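PDB 3GY9: GCN5-related N-acetyltransferase from Exiguobacterium sibiricum 255-15, which binds coenzyme A and, as a member of the GNAT family, probably transfers an acyl group from its thioester to an acceptor not yet identified. Local coordinates for residues Gly77-Val82 against Asp110-Tyr115. Sequence-based numbering, arbitrary orientation.
Sequences GRIRHV and DRLVLY. With SO4 (sulfate ion), chain E; SO4 (sulfate ion), chain F.
Strands 76-84 and 111-114 are the parallel pair of a beta-alpha-beta unit in the GNAT core, joined through G77 and I79. G77 N donates to R111 O (2.9 Å), V113 N bonds to G77 O, and I79 N reaches V113 O at 2.9 Å. Beyond this the strands splay, and a water bridges I79 O (2.7 Å) to Y115 N and to the chain E sulfate, probably from the crystallisation liquor. On the face toward helix 93-105, I79 crosses L112 at about a right angle, CD1 meeting CD1 at 4.0 Å, and both touch that helix. On the other face R78 runs out extended to NE, CG anti to the backbone N (chi1 -172°), and lays its guanidinium alongside Y115, NH2 3.6 Å from CB; Q70 and the K135 carbonyl hold its end. R80 bends at chi3 (67°), which turns NE onto O3 of that sulfate (2.8 Å) while NH2 spans both ions and H81 NE2 lies over one guanidinium face. A leucine for R80 would probably leave both sulfates more weakly held and E42 without its salt-bridge mate. Parallel strands parting toward the coenzyme A end are the hallmark V-shaped opening of the GNAT fold.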
loop_
_atom_site.group_PDB
_atom_site.type_symbol
_atom_site.label_atom_id
_atom_site.label_comp_id
_atom_site.label_asym_id
_atom_site.label_seq_id
_atom_site.Cartn_x
_atom_site.Cartn_y
_atom_site.Cartn_z
ATOM N N GLY A 77 -8.375 -3.730 -8.430
ATOM C CA GLY A 77 -7.433 -2.717 -7.973
ATOM C C GLY A 77 -6.122 -3.363 -7.586
ATOM O O GLY A 77 -6.080 -4.522 -7.213
ATOM N N ARG A 78 -5.049 -2.591 -7.703
ATOM C CA ARG A 78 -3.715 -3.026 -7.344
ATOM C C ARG A 78 -3.248 -2.236 -6.135
ATOM O O ARG A 78 -3.310 -0.993 -6.152
ATOM C CB ARG A 78 -2.759 -2.762 -8.506
ATOM C CG ARG A 78 -1.403 -3.374 -8.261
ATOM C CD ARG A 78 -0.453 -3.043 -9.402
ATOM N NE ARG A 78 0.795 -3.813 -9.314
ATOM C CZ ARG A 78 1.003 -4.975 -9.936
ATOM N NH1 ARG A 78 0.063 -5.568 -10.648
ATOM N NH2 ARG A 78 2.159 -5.592 -9.778
ATOM N N ILE A 79 -2.818 -2.934 -5.080
ATOM C CA ILE A 79 -2.212 -2.306 -3.923
ATOM C C ILE A 79 -0.739 -2.059 -4.235
ATOM O O ILE A 79 -0.047 -2.973 -4.649
ATOM C CB ILE A 79 -2.403 -3.181 -2.677
ATOM C CG1 ILE A 79 -3.910 -3.247 -2.349
ATOM C CG2 ILE A 79 -1.581 -2.650 -1.503
ATOM C CD1 ILE A 79 -4.273 -4.258 -1.271
ATOM N N ARG A 80 -0.303 -0.800 -4.102
ATOM C CA ARG A 80 1.002 -0.390 -4.594
ATOM C C ARG A 80 1.819 0.341 -3.579
ATOM O O ARG A 80 1.305 1.088 -2.758
ATOM C CB ARG A 80 0.830 0.547 -5.782
ATOM C CG ARG A 80 -0.017 -0.062 -6.898
ATOM C CD ARG A 80 0.282 0.574 -8.247
ATOM N NE ARG A 80 1.628 0.276 -8.709
ATOM C CZ ARG A 80 2.238 0.882 -9.721
ATOM N NH1 ARG A 80 1.649 1.852 -10.399
ATOM N NH2 ARG A 80 3.477 0.546 -10.019
ATOM N N HIS A 81 3.126 0.157 -3.703
ATOM C CA HIS A 81 4.112 0.992 -3.021
ATOM C C HIS A 81 4.054 0.914 -1.514
ATOM O O HIS A 81 4.295 1.899 -0.827
ATOM C CB HIS A 81 4.016 2.458 -3.474
ATOM C CG HIS A 81 3.990 2.643 -4.961
ATOM N ND1 HIS A 81 4.974 2.163 -5.796
ATOM C CD2 HIS A 81 3.091 3.268 -5.761
ATOM C CE1 HIS A 81 4.692 2.507 -7.043
ATOM N NE2 HIS A 81 3.538 3.155 -7.047
ATOM N N VAL A 82 3.755 -0.254 -0.967
ATOM C CA VAL A 82 3.675 -0.418 0.476
ATOM C C VAL A 82 5.067 -0.625 1.041
ATOM O O VAL A 82 5.771 -1.545 0.650
ATOM C CB VAL A 82 2.814 -1.647 0.836
ATOM C CG1 VAL A 82 2.931 -1.957 2.325
ATOM C CG2 VAL A 82 1.372 -1.405 0.425
ATOM N N ASP A 110 -13.796 -5.093 -7.064
ATOM C CA ASP A 110 -14.318 -6.377 -6.614
ATOM C C ASP A 110 -13.199 -7.363 -6.299
ATOM O O ASP A 110 -13.456 -8.439 -5.749
ATOM C CB ASP A 110 -15.253 -6.963 -7.672
ATOM C CG ASP A 110 -16.507 -6.161 -7.804
ATOM O OD1 ASP A 110 -17.187 -5.996 -6.781
ATOM O OD2 ASP A 110 -16.801 -5.653 -8.895
ATOM N N ARG A 111 -11.969 -6.986 -6.638
ATOM C CA ARG A 111 -10.802 -7.807 -6.383
ATOM C C ARG A 111 -9.611 -6.904 -6.174
ATOM O O ARG A 111 -9.511 -5.882 -6.844
ATOM C CB ARG A 111 -10.530 -8.701 -7.586
ATOM C CG ARG A 111 -9.318 -9.601 -7.433
ATOM C CD ARG A 111 -9.205 -10.597 -8.592
ATOM N NE ARG A 111 -10.211 -11.650 -8.506
ATOM C CZ ARG A 111 -11.165 -11.885 -9.410
ATOM N NH1 ARG A 111 -11.264 -11.163 -10.525
ATOM N NH2 ARG A 111 -12.023 -12.883 -9.207
ATOM N N LEU A 112 -8.727 -7.248 -5.238
ATOM C CA LEU A 112 -7.455 -6.531 -5.060
ATOM C C LEU A 112 -6.293 -7.474 -5.246
ATOM O O LEU A 112 -6.334 -8.616 -4.786
ATOM C CB LEU A 112 -7.347 -5.902 -3.675
ATOM C CG LEU A 112 -8.431 -4.876 -3.348
ATOM C CD1 LEU A 112 -8.259 -4.398 -1.921
ATOM C CD2 LEU A 112 -8.412 -3.683 -4.312
ATOM N N VAL A 113 -5.272 -6.983 -5.948
ATOM C CA VAL A 113 -4.085 -7.766 -6.234
ATOM C C VAL A 113 -2.842 -6.979 -5.882
ATOM O O VAL A 113 -2.880 -5.768 -5.775
ATOM C CB VAL A 113 -4.026 -8.194 -7.710
ATOM C CG1 VAL A 113 -5.300 -8.958 -8.080
ATOM C CG2 VAL A 113 -3.807 -7.018 -8.651
ATOM N N LEU A 114 -1.732 -7.685 -5.725
ATOM C CA LEU A 114 -0.451 -7.033 -5.424
ATOM C C LEU A 114 0.691 -7.972 -5.778
ATOM O O LEU A 114 0.495 -9.178 -5.957
ATOM C CB LEU A 114 -0.370 -6.589 -3.958
ATOM C CG LEU A 114 -0.470 -7.700 -2.902
ATOM C CD1 LEU A 114 0.900 -8.252 -2.516
ATOM C CD2 LEU A 114 -1.210 -7.201 -1.663
ATOM N N TYR A 115 1.882 -7.379 -5.855
ATOM C CA TYR A 115 3.113 -8.126 -6.084
ATOM C C TYR A 115 4.053 -7.897 -4.917
ATOM O O TYR A 115 4.548 -6.792 -4.736
ATOM C CB TYR A 115 3.759 -7.685 -7.390
ATOM C CG TYR A 115 4.954 -8.527 -7.770
ATOM C CD1 TYR A 115 6.214 -8.230 -7.287
ATOM C CD2 TYR A 115 4.806 -9.622 -8.601
ATOM C CE1 TYR A 115 7.310 -9.004 -7.627
ATOM C CE2 TYR A 115 5.903 -10.404 -8.955
ATOM C CZ TYR A 115 7.147 -10.084 -8.455
ATOM O OH TYR A 115 8.236 -10.849 -8.802
HETATM S S SO4 E . 4.053 -1.951 -6.805
HETATM O O1 SO4 E . 4.456 -1.611 -5.437
HETATM O O2 SO4 E . 4.836 -1.201 -7.780
HETATM O O3 SO4 E . 2.636 -1.677 -6.988
HETATM O O4 SO4 E . 4.247 -3.389 -7.034
HETATM S S SO4 F . 5.833 2.672 -11.551
HETATM O O1 SO4 F . 6.292 1.646 -10.614
HETATM O O2 SO4 F . 5.684 3.920 -10.805
HETATM O O3 SO4 F . 4.593 2.211 -12.193
HETATM O O4 SO4 F . 6.844 2.883 -12.577
HETATM O O HOH W 1 1.872 -4.513 -5.845
#